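Local coordinates for major capsid protein (Faustovirus, PDB 5J7O) that probably builds the outer protein shell of the virus, as a double jelly-roll capsid protein that assembles into trimers, at residues L449-A454 / I594-S599; E522-V527 / G565-N570; Y548-Y553 / V559-K564. One frame throughout, in Å; residues are numbered along the deposited sequence.

Contact 1: L449-A454 / I594-S599; sequences LGLRPA and IEYTSS
The interior of a jelly-roll sandwich is bridged here: Leu449 and Leu451, on strand 444-453 of one four-stranded sheet, reach Ile594, Tyr596 and Ser598, on or just after strand 592-597 of the facing sheet. The evidence for face-to-face sheets rather than paired strands is geometric. Nearest CA atoms stay 9.3 Å apart at Leu449 and Ile594 and 9.0 Å at Leu451 and Ser598, no hydrogen bond crosses, and the touching parts run 34° apart in direction. Leu449 and Leu451 sit two residues apart on their strand and both side chains project inward, as do alternate residues of the partner. Methyl CD2 of Leu449 meets branch methyl CG2 of Ile594 at 3.9 Å, the two side chains sliding past each other in opposite senses. Leu451 holds CG trans to its own N (chi1 -172°), which carries its CD2 across to the Tyr596 ring at about a right angle between the side chains. Leu451 CD2 lies 4.1 Å from CE1 of Tyr596, approaching obliquely, and equally near OG of Ser598. The polar ends have partners beyond the two segments: Tyr596 OH bonds to the carbonyl of Asn430, and Ser598 OG to the carbonyl of Thr523. Leu609 of strand 607-620 touches both leucines from within their own sheet, while Val527 of strand 526-531 touches Leu449 and Ile594, and Leu524 lies against Leu451 and Tyr596.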
loop_
_atom_site.group_PDB
_atom_site.type_symbol
_atom_site.label_atom_id
_atom_site.label_comp_id
_atom_site.label_asym_id
_atom_site.label_seq_id
_atom_site.Cartn_x
_atom_site.Cartn_y
_atom_site.Cartn_z
ATOM N N LEU B 449 7.689 11.021 21.054
ATOM C CA LEU B 449 8.802 10.499 21.835
ATOM C C LEU B 449 9.628 9.520 21.013
ATOM O O LEU B 449 9.102 8.792 20.164
ATOM C CB LEU B 449 8.311 9.810 23.118
ATOM C CG LEU B 449 9.394 9.311 24.079
ATOM C CD1 LEU B 449 10.221 10.474 24.609
ATOM C CD2 LEU B 449 8.791 8.509 25.221
ATOM N N GLY B 450 10.930 9.511 21.280
ATOM C CA GLY B 450 11.831 8.565 20.654
ATOM C C GLY B 450 13.172 8.564 21.353
ATOM O O GLY B 450 13.553 9.537 22.011
ATOM N N LEU B 451 13.881 7.445 21.205
ATOM C CA LEU B 451 15.232 7.271 21.745
ATOM C C LEU B 451 16.116 6.859 20.572
ATOM O O LEU B 451 16.287 5.669 20.296
ATOM C CB LEU B 451 15.253 6.242 22.875
ATOM C CG LEU B 451 16.557 6.084 23.662
ATOM C CD1 LEU B 451 16.972 7.400 24.300
ATOM C CD2 LEU B 451 16.421 4.998 24.718
ATOM N N ARG B 452 16.672 7.851 19.881
ATOM C CA ARG B 452 17.372 7.617 18.626
ATOM C C ARG B 452 18.849 7.350 18.887
ATOM O O ARG B 452 19.510 8.178 19.527
ATOM C CB ARG B 452 17.218 8.813 17.703
ATOM C CG ARG B 452 18.101 8.765 16.471
ATOM C CD ARG B 452 18.625 10.149 16.131
ATOM N NE ARG B 452 17.852 10.805 15.084
ATOM C CZ ARG B 452 17.997 12.081 14.744
ATOM N NH1 ARG B 452 18.880 12.840 15.380
ATOM N NH2 ARG B 452 17.259 12.599 13.773
ATOM N N PRO B 453 19.400 6.231 18.418
ATOM C CA PRO B 453 20.834 5.980 18.609
ATOM C C PRO B 453 21.672 7.053 17.932
ATOM O O PRO B 453 21.381 7.480 16.812
ATOM C CB PRO B 453 21.046 4.607 17.960
ATOM C CG PRO B 453 19.687 3.985 17.908
ATOM C CD PRO B 453 18.733 5.123 17.716
ATOM N N ALA B 454 22.725 7.488 18.630
ATOM C CA ALA B 454 23.579 8.549 18.104
ATOM C C ALA B 454 24.227 8.154 16.784
ATOM O O ALA B 454 24.512 9.021 15.949
ATOM C CB ALA B 454 24.651 8.917 19.131
ATOM N N ILE B 594 9.474 12.072 31.956
ATOM C CA ILE B 594 9.275 10.913 31.095
ATOM C C ILE B 594 10.319 9.878 31.488
ATOM O O ILE B 594 11.526 10.135 31.392
ATOM C CB ILE B 594 9.392 11.275 29.606
ATOM C CG1 ILE B 594 8.285 12.250 29.201
ATOM C CG2 ILE B 594 9.345 10.020 28.747
ATOM C CD1 ILE B 594 8.366 12.695 27.756
ATOM N N GLU B 595 9.860 8.716 31.940
ATOM C CA GLU B 595 10.734 7.655 32.420
ATOM C C GLU B 595 10.739 6.512 31.417
ATOM O O GLU B 595 9.680 6.106 30.928
ATOM C CB GLU B 595 10.281 7.159 33.793
ATOM C CG GLU B 595 10.092 8.272 34.806
ATOM C CD GLU B 595 9.607 7.763 36.146
ATOM O OE1 GLU B 595 9.266 8.597 37.011
ATOM O OE2 GLU B 595 9.566 6.529 36.335
ATOM N N TYR B 596 11.928 5.995 31.117
ATOM C CA TYR B 596 12.088 4.935 30.135
ATOM C C TYR B 596 12.957 3.825 30.706
ATOM O O TYR B 596 13.750 4.034 31.627
ATOM C CB TYR B 596 12.721 5.460 28.837
ATOM C CG TYR B 596 14.202 5.754 28.963
ATOM C CD1 TYR B 596 15.155 4.779 28.679
ATOM C CD2 TYR B 596 14.649 7.004 29.369
ATOM C CE1 TYR B 596 16.503 5.039 28.802
ATOM C CE2 TYR B 596 15.998 7.275 29.489
ATOM C CZ TYR B 596 16.920 6.289 29.205
ATOM O OH TYR B 596 18.265 6.552 29.324
ATOM N N THR B 597 12.802 2.637 30.130
ATOM C CA THR B 597 13.739 1.539 30.308
ATOM C C THR B 597 14.138 1.035 28.930
ATOM O O THR B 597 13.311 0.992 28.014
ATOM C CB THR B 597 13.145 0.398 31.143
ATOM O OG1 THR B 597 11.821 0.102 30.684
ATOM C CG2 THR B 597 13.098 0.782 32.613
ATOM N N SER B 598 15.407 0.667 28.782
ATOM C CA SER B 598 15.965 0.329 27.483
ATOM C C SER B 598 16.751 -0.970 27.563
ATOM O O SER B 598 17.461 -1.219 28.542
ATOM C CB SER B 598 16.876 1.450 26.967
ATOM O OG SER B 598 17.401 1.134 25.689
ATOM N N SER B 599 16.615 -1.792 26.528
ATOM C CA SER B 599 17.453 -2.969 26.351
ATOM C C SER B 599 18.649 -2.696 25.449
ATOM O O SER B 599 19.502 -3.576 25.288
ATOM C CB SER B 599 16.630 -4.127 25.776
ATOM O OG SER B 599 15.620 -4.537 26.683
#

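Contact 2: E522-V527 / G565-N570; sequences ETLDTV and GALFLN
Thr523 OG1 is gripped from two directions, by a water that donates to it at 3.2 Å and by the carbonyl of Leu451. The same water donates to Gly565 O at 2.8 Å, so it bridges two loops leading into facing sheets of the jelly-roll: one precedes strand 526-531, the other strand 567-570. No direct hydrogen bond joins the segments, and the nearest CA pair, Val527 and Leu567, is 9.2 Å apart, a separation that fits sheets packed through side chains. At the entry to strand 526-531, Asp525 and Thr526 both face Thr597, forming a classic beta bulge. Beyond it, the CB of Val527 points toward 565-570. Leu567 meets two side chains: its CD1 lies 4.0 Å from Leu524 CD1, and its CD2 packs on that same methyl and on Val527. The valine splits its branches between two leucines. Val527 CG1, trans to N at chi1 172°, reaches Leu569 CD2 at 4.1 Å, the two side chains meeting at a slant. Leu449 and Ile594 border this buried patch, and Tyr545 of helix 542-552 touches both Leu567 and Leu569. The closest approach between the segments is made by Val527 CG2 and Leu567 CD2, at 3.6 Å.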
loop_
_atom_site.group_PDB
_atom_site.type_symbol
_atom_site.label_atom_id
_atom_site.label_comp_id
_atom_site.label_asym_id
_atom_site.label_seq_id
_atom_site.Cartn_x
_atom_site.Cartn_y
_atom_site.Cartn_z
ATOM N N GLU B 522 14.268 -2.145 18.786
ATOM C CA GLU B 522 13.665 -1.091 19.594
ATOM C C GLU B 522 14.614 -0.644 20.699
ATOM O O GLU B 522 15.292 -1.460 21.329
ATOM C CB GLU B 522 12.344 -1.573 20.198
ATOM C CG GLU B 522 11.242 -1.821 19.178
ATOM C CD GLU B 522 9.967 -2.359 19.806
ATOM O OE1 GLU B 522 9.685 -2.020 20.976
ATOM O OE2 GLU B 522 9.250 -3.127 19.130
ATOM N N THR B 523 14.662 0.669 20.923
ATOM C CA THR B 523 15.493 1.249 21.971
ATOM C C THR B 523 14.717 1.565 23.242
ATOM O O THR B 523 15.340 1.798 24.283
ATOM C CB THR B 523 16.176 2.528 21.467
ATOM O OG1 THR B 523 15.189 3.439 20.966
ATOM C CG2 THR B 523 17.171 2.202 20.360
ATOM N N LEU B 524 13.390 1.577 23.187
ATOM C CA LEU B 524 12.551 1.822 24.352
ATOM C C LEU B 524 11.759 0.562 24.675
ATOM O O LEU B 524 11.082 0.010 23.802
ATOM C CB LEU B 524 11.596 2.993 24.109
ATOM C CG LEU B 524 12.208 4.386 23.953
ATOM C CD1 LEU B 524 11.165 5.374 23.454
ATOM C CD2 LEU B 524 12.798 4.859 25.270
ATOM N N ASP B 525 11.853 0.109 25.924
ATOM C CA ASP B 525 11.049 -1.018 26.382
ATOM C C ASP B 525 9.744 -0.551 27.018
ATOM O O ASP B 525 8.661 -0.979 26.608
ATOM C CB ASP B 525 11.843 -1.872 27.377
ATOM C CG ASP B 525 12.968 -2.645 26.717
ATOM O OD1 ASP B 525 12.868 -2.928 25.504
ATOM O OD2 ASP B 525 13.952 -2.973 27.414
ATOM N N THR B 526 9.834 0.319 28.021
ATOM C CA THR B 526 8.671 0.845 28.716
ATOM C C THR B 526 8.801 2.356 28.846
ATOM O O THR B 526 9.903 2.908 28.816
ATOM C CB THR B 526 8.505 0.226 30.114
ATOM O OG1 THR B 526 9.523 0.734 30.984
ATOM C CG2 THR B 526 8.610 -1.294 30.056
ATOM N N VAL B 527 7.657 3.023 28.992
ATOM C CA VAL B 527 7.613 4.467 29.206
ATOM C C VAL B 527 6.593 4.767 30.300
ATOM O O VAL B 527 5.531 4.146 30.363
ATOM C CB VAL B 527 7.274 5.233 27.907
ATOM C CG1 VAL B 527 7.044 6.712 28.190
ATOM C CG2 VAL B 527 8.390 5.068 26.891
ATOM N N GLY B 565 10.195 2.844 16.673
ATOM C CA GLY B 565 10.600 3.644 17.808
ATOM C C GLY B 565 9.829 4.929 17.995
ATOM O O GLY B 565 10.241 5.766 18.808
ATOM N N ALA B 566 8.727 5.119 17.275
ATOM C CA ALA B 566 7.938 6.340 17.362
ATOM C C ALA B 566 6.807 6.139 18.363
ATOM O O ALA B 566 5.929 5.296 18.155
ATOM C CB ALA B 566 7.386 6.724 15.989
ATOM N N LEU B 567 6.825 6.918 19.441
ATOM C CA LEU B 567 5.829 6.815 20.496
ATOM C C LEU B 567 5.042 8.114 20.600
ATOM O O LEU B 567 5.572 9.204 20.363
ATOM C CB LEU B 567 6.475 6.476 21.847
ATOM C CG LEU B 567 6.811 5.000 22.093
ATOM C CD1 LEU B 567 7.975 4.526 21.232
ATOM C CD2 LEU B 567 7.101 4.757 23.562
ATOM N N PHE B 568 3.768 7.983 20.961
ATOM C CA PHE B 568 2.821 9.094 20.981
ATOM C C PHE B 568 2.143 9.118 22.345
ATOM O O PHE B 568 1.299 8.263 22.635
ATOM C CB PHE B 568 1.797 8.946 19.851
ATOM C CG PHE B 568 0.896 10.136 19.672
ATOM C CD1 PHE B 568 -0.305 10.223 20.356
ATOM C CD2 PHE B 568 1.239 11.157 18.800
ATOM C CE1 PHE B 568 -1.140 11.310 20.188
ATOM C CE2 PHE B 568 0.405 12.249 18.627
ATOM C CZ PHE B 568 -0.785 12.324 19.322
ATOM N N LEU B 569 2.514 10.086 23.182
ATOM C CA LEU B 569 1.940 10.232 24.517
ATOM C C LEU B 569 0.780 11.219 24.436
ATOM O O LEU B 569 0.996 12.428 24.324
ATOM C CB LEU B 569 2.993 10.714 25.513
ATOM C CG LEU B 569 4.411 10.139 25.443
ATOM C CD1 LEU B 569 5.301 10.805 26.483
ATOM C CD2 LEU B 569 4.410 8.636 25.634
ATOM N N ASN B 570 -0.446 10.711 24.513
ATOM C CA ASN B 570 -1.638 11.515 24.273
ATOM C C ASN B 570 -2.264 11.978 25.583
ATOM O O ASN B 570 -2.315 11.229 26.564
ATOM C CB ASN B 570 -2.665 10.725 23.458
ATOM C CG ASN B 570 -3.881 11.552 23.098
ATOM O OD1 ASN B 570 -3.843 12.782 23.120
ATOM N ND2 ASN B 570 -4.973 10.877 22.758
HETATM O O HOH W 1 12.602 5.186 20.141
#

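Contact 3: Y548-Y553 / V559-K564; sequences YIPWNY and VTPQDK
Helix 542-552 is in its final turn where the irregular chain of 559-564 passes beside it, and the backbones come close, with the CA atoms of Pro550 and Thr560 only 5.2 Å apart. Pro550 has no N-H to give to the preceding turn, and the helix is kinked there. Helical bonding resumes after it, Asn552 N reaching Tyr548 O at 3.0 Å and Tyr553 N reaching Ile549 O at 3.1 Å, before Tyr553 leaves helical phi/psi. No hydrogen bond crosses; one proline ring meets the other and the backbone of Val559 and Thr560, and a threonine methyl meets the helix backbone. CB and CG of Pro550 each lie 3.9 Å from CD of Pro561, and the side chains cross at about a right angle. Pro550 CB is also 4.1 Å from Thr560 CA. Thr560 places CG2 trans to its carbonyl carbon, and this methyl rests 4.1 Å from CA of Trp551 rather than on the indole. Phe212 of helix 203-212 touches both prolines. In the second subunit, Lys218 bonds to the carbonyls of Pro550 and Tyr553, and Tyr209 packs on Trp551. This is a helix-bearing F-to-G connection of a jelly-roll, set against the second subunit.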
loop_
_atom_site.group_PDB
_atom_site.type_symbol
_atom_site.label_atom_id
_atom_site.label_comp_id
_atom_site.label_asym_id
_atom_site.label_seq_id
_atom_site.Cartn_x
_atom_site.Cartn_y
_atom_site.Cartn_z
ATOM N N TYR B 548 -1.118 1.134 20.094
ATOM C CA TYR B 548 -2.491 1.251 20.575
ATOM C C TYR B 548 -2.994 2.689 20.505
ATOM O O TYR B 548 -4.072 2.951 19.959
ATOM C CB TYR B 548 -2.620 0.721 22.000
ATOM C CG TYR B 548 -4.020 0.913 22.526
ATOM C CD1 TYR B 548 -4.286 1.808 23.552
ATOM C CD2 TYR B 548 -5.086 0.231 21.956
ATOM C CE1 TYR B 548 -5.574 1.994 24.017
ATOM C CE2 TYR B 548 -6.373 0.412 22.410
ATOM C CZ TYR B 548 -6.613 1.292 23.442
ATOM O OH TYR B 548 -7.898 1.471 23.895
ATOM N N ILE B 549 -2.239 3.633 21.075
ATOM C CA ILE B 549 -2.706 5.021 21.129
ATOM C C ILE B 549 -2.926 5.611 19.740
ATOM O O ILE B 549 -3.998 6.193 19.505
ATOM C CB ILE B 549 -1.755 5.867 21.996
ATOM C CG1 ILE B 549 -1.942 5.527 23.476
ATOM C CG2 ILE B 549 -1.983 7.353 21.751
ATOM C CD1 ILE B 549 -1.090 6.363 24.410
ATOM N N PRO B 550 -1.990 5.506 18.787
ATOM C CA PRO B 550 -2.282 6.038 17.445
ATOM C C PRO B 550 -3.417 5.315 16.739
ATOM O O PRO B 550 -4.089 5.919 15.893
ATOM C CB PRO B 550 -0.950 5.865 16.701
ATOM C CG PRO B 550 0.077 5.804 17.776
ATOM C CD PRO B 550 -0.588 5.060 18.888
ATOM N N TRP B 551 -3.654 4.040 17.057
ATOM C CA TRP B 551 -4.772 3.326 16.446
ATOM C C TRP B 551 -6.107 3.850 16.957
ATOM O O TRP B 551 -7.042 4.057 16.173
ATOM C CB TRP B 551 -4.654 1.825 16.714
ATOM C CG TRP B 551 -5.882 1.046 16.325
ATOM C CD1 TRP B 551 -6.177 0.539 15.092
ATOM C CD2 TRP B 551 -6.978 0.688 17.178
ATOM N NE1 TRP B 551 -7.389 -0.110 15.125
ATOM C CE2 TRP B 551 -7.901 -0.032 16.393
ATOM C CE3 TRP B 551 -7.268 0.908 18.528
ATOM C CZ2 TRP B 551 -9.093 -0.532 16.914
ATOM C CZ3 TRP B 551 -8.450 0.411 19.042
ATOM C CH2 TRP B 551 -9.348 -0.300 18.238
ATOM N N ASN B 552 -6.213 4.084 18.265
ATOM C CA ASN B 552 -7.502 4.402 18.868
ATOM C C ASN B 552 -7.906 5.850 18.609
ATOM O O ASN B 552 -9.053 6.123 18.237
ATOM C CB ASN B 552 -7.456 4.118 20.371
ATOM C CG ASN B 552 -8.794 4.341 21.049
ATOM O OD1 ASN B 552 -9.725 3.555 20.882
ATOM N ND2 ASN B 552 -8.892 5.411 21.830
ATOM N N TYR B 553 -6.982 6.785 18.791
ATOM C CA TYR B 553 -7.290 8.207 18.779
ATOM C C TYR B 553 -7.013 8.835 17.418
ATOM O O TYR B 553 -6.317 8.270 16.570
ATOM C CB TYR B 553 -6.474 8.943 19.844
ATOM C CG TYR B 553 -6.814 8.577 21.270
ATOM C CD1 TYR B 553 -6.183 7.516 21.906
ATOM C CD2 TYR B 553 -7.755 9.303 21.987
ATOM C CE1 TYR B 553 -6.487 7.184 23.211
ATOM C CE2 TYR B 553 -8.066 8.979 23.292
ATOM C CZ TYR B 553 -7.430 7.919 23.900
ATOM O OH TYR B 553 -7.736 7.592 25.201
ATOM N N VAL B 559 -1.857 8.978 12.020
ATOM C CA VAL B 559 -1.461 7.769 11.312
ATOM C C VAL B 559 -0.698 6.865 12.265
ATOM O O VAL B 559 0.112 7.330 13.076
ATOM C CB VAL B 559 -0.613 8.112 10.075
ATOM C CG1 VAL B 559 -0.134 6.843 9.378
ATOM C CG2 VAL B 559 -1.409 8.969 9.126
ATOM N N THR B 560 -0.968 5.573 12.179
ATOM C CA THR B 560 -0.146 4.609 12.886
ATOM C C THR B 560 1.273 4.646 12.327
ATOM O O THR B 560 1.456 4.545 11.104
ATOM C CB THR B 560 -0.722 3.206 12.750
ATOM O OG1 THR B 560 -0.797 2.843 11.364
ATOM C CG2 THR B 560 -2.091 3.181 13.358
ATOM N N PRO B 561 2.293 4.787 13.169
ATOM C CA PRO B 561 3.657 4.945 12.656
ATOM C C PRO B 561 4.281 3.620 12.247
ATOM O O PRO B 561 4.168 2.608 12.945
ATOM C CB PRO B 561 4.404 5.563 13.844
ATOM C CG PRO B 561 3.690 5.014 15.036
ATOM C CD PRO B 561 2.240 4.874 14.639
ATOM N N GLN B 562 4.955 3.639 11.095
ATOM C CA GLN B 562 5.720 2.475 10.667
ATOM C C GLN B 562 6.992 2.326 11.493
ATOM O O GLN B 562 7.397 1.204 11.825
ATOM C CB GLN B 562 6.057 2.589 9.179
ATOM C CG GLN B 562 6.343 1.262 8.498
ATOM C CD GLN B 562 5.083 0.460 8.237
ATOM O OE1 GLN B 562 3.971 0.982 8.322
ATOM N NE2 GLN B 562 5.251 -0.817 7.916
ATOM N N ASP B 563 7.629 3.446 11.834
ATOM C CA ASP B 563 8.836 3.432 12.651
ATOM C C ASP B 563 8.550 2.783 13.999
ATOM O O ASP B 563 7.671 3.233 14.741
ATOM C CB ASP B 563 9.349 4.862 12.838
ATOM C CG ASP B 563 10.762 4.919 13.402
ATOM O OD1 ASP B 563 11.183 3.965 14.090
ATOM O OD2 ASP B 563 11.454 5.930 13.160
ATOM N N LYS B 564 9.300 1.725 14.316
ATOM C CA LYS B 564 9.069 0.975 15.545
ATOM C C LYS B 564 9.463 1.741 16.801
ATOM O O LYS B 564 9.097 1.317 17.902
ATOM C CB LYS B 564 9.822 -0.355 15.502
ATOM C CG LYS B 564 8.999 -1.517 14.970
ATOM C CD LYS B 564 9.692 -2.843 15.240
ATOM C CE LYS B 564 8.756 -4.016 15.005
ATOM N NZ LYS B 564 9.383 -5.306 15.406
#

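In the fold
Contacts 1 and 2 have centres 7 Å apart and join the same two four-stranded antiparallel sheets: strands 444-453 and 567-570 are neighbours in one, strands 592-597 and 526-531 in the other. They touch directly, for example through Tyr596 CB and Leu524 CD2. Contact 3 has its centre 11 Å from that of contact 2 and 17 Å from that of contact 1, with nearest atoms to the latter about 8 Å away. Along the chain the pairs enclose one another, 449-454 and 594-599 outermost, then 522-527 and 565-570, then 548-553 and 559-564. The series thus leads from the sandwich interior through strand 567-570 to helix 542-552 and the neighbouring subunit.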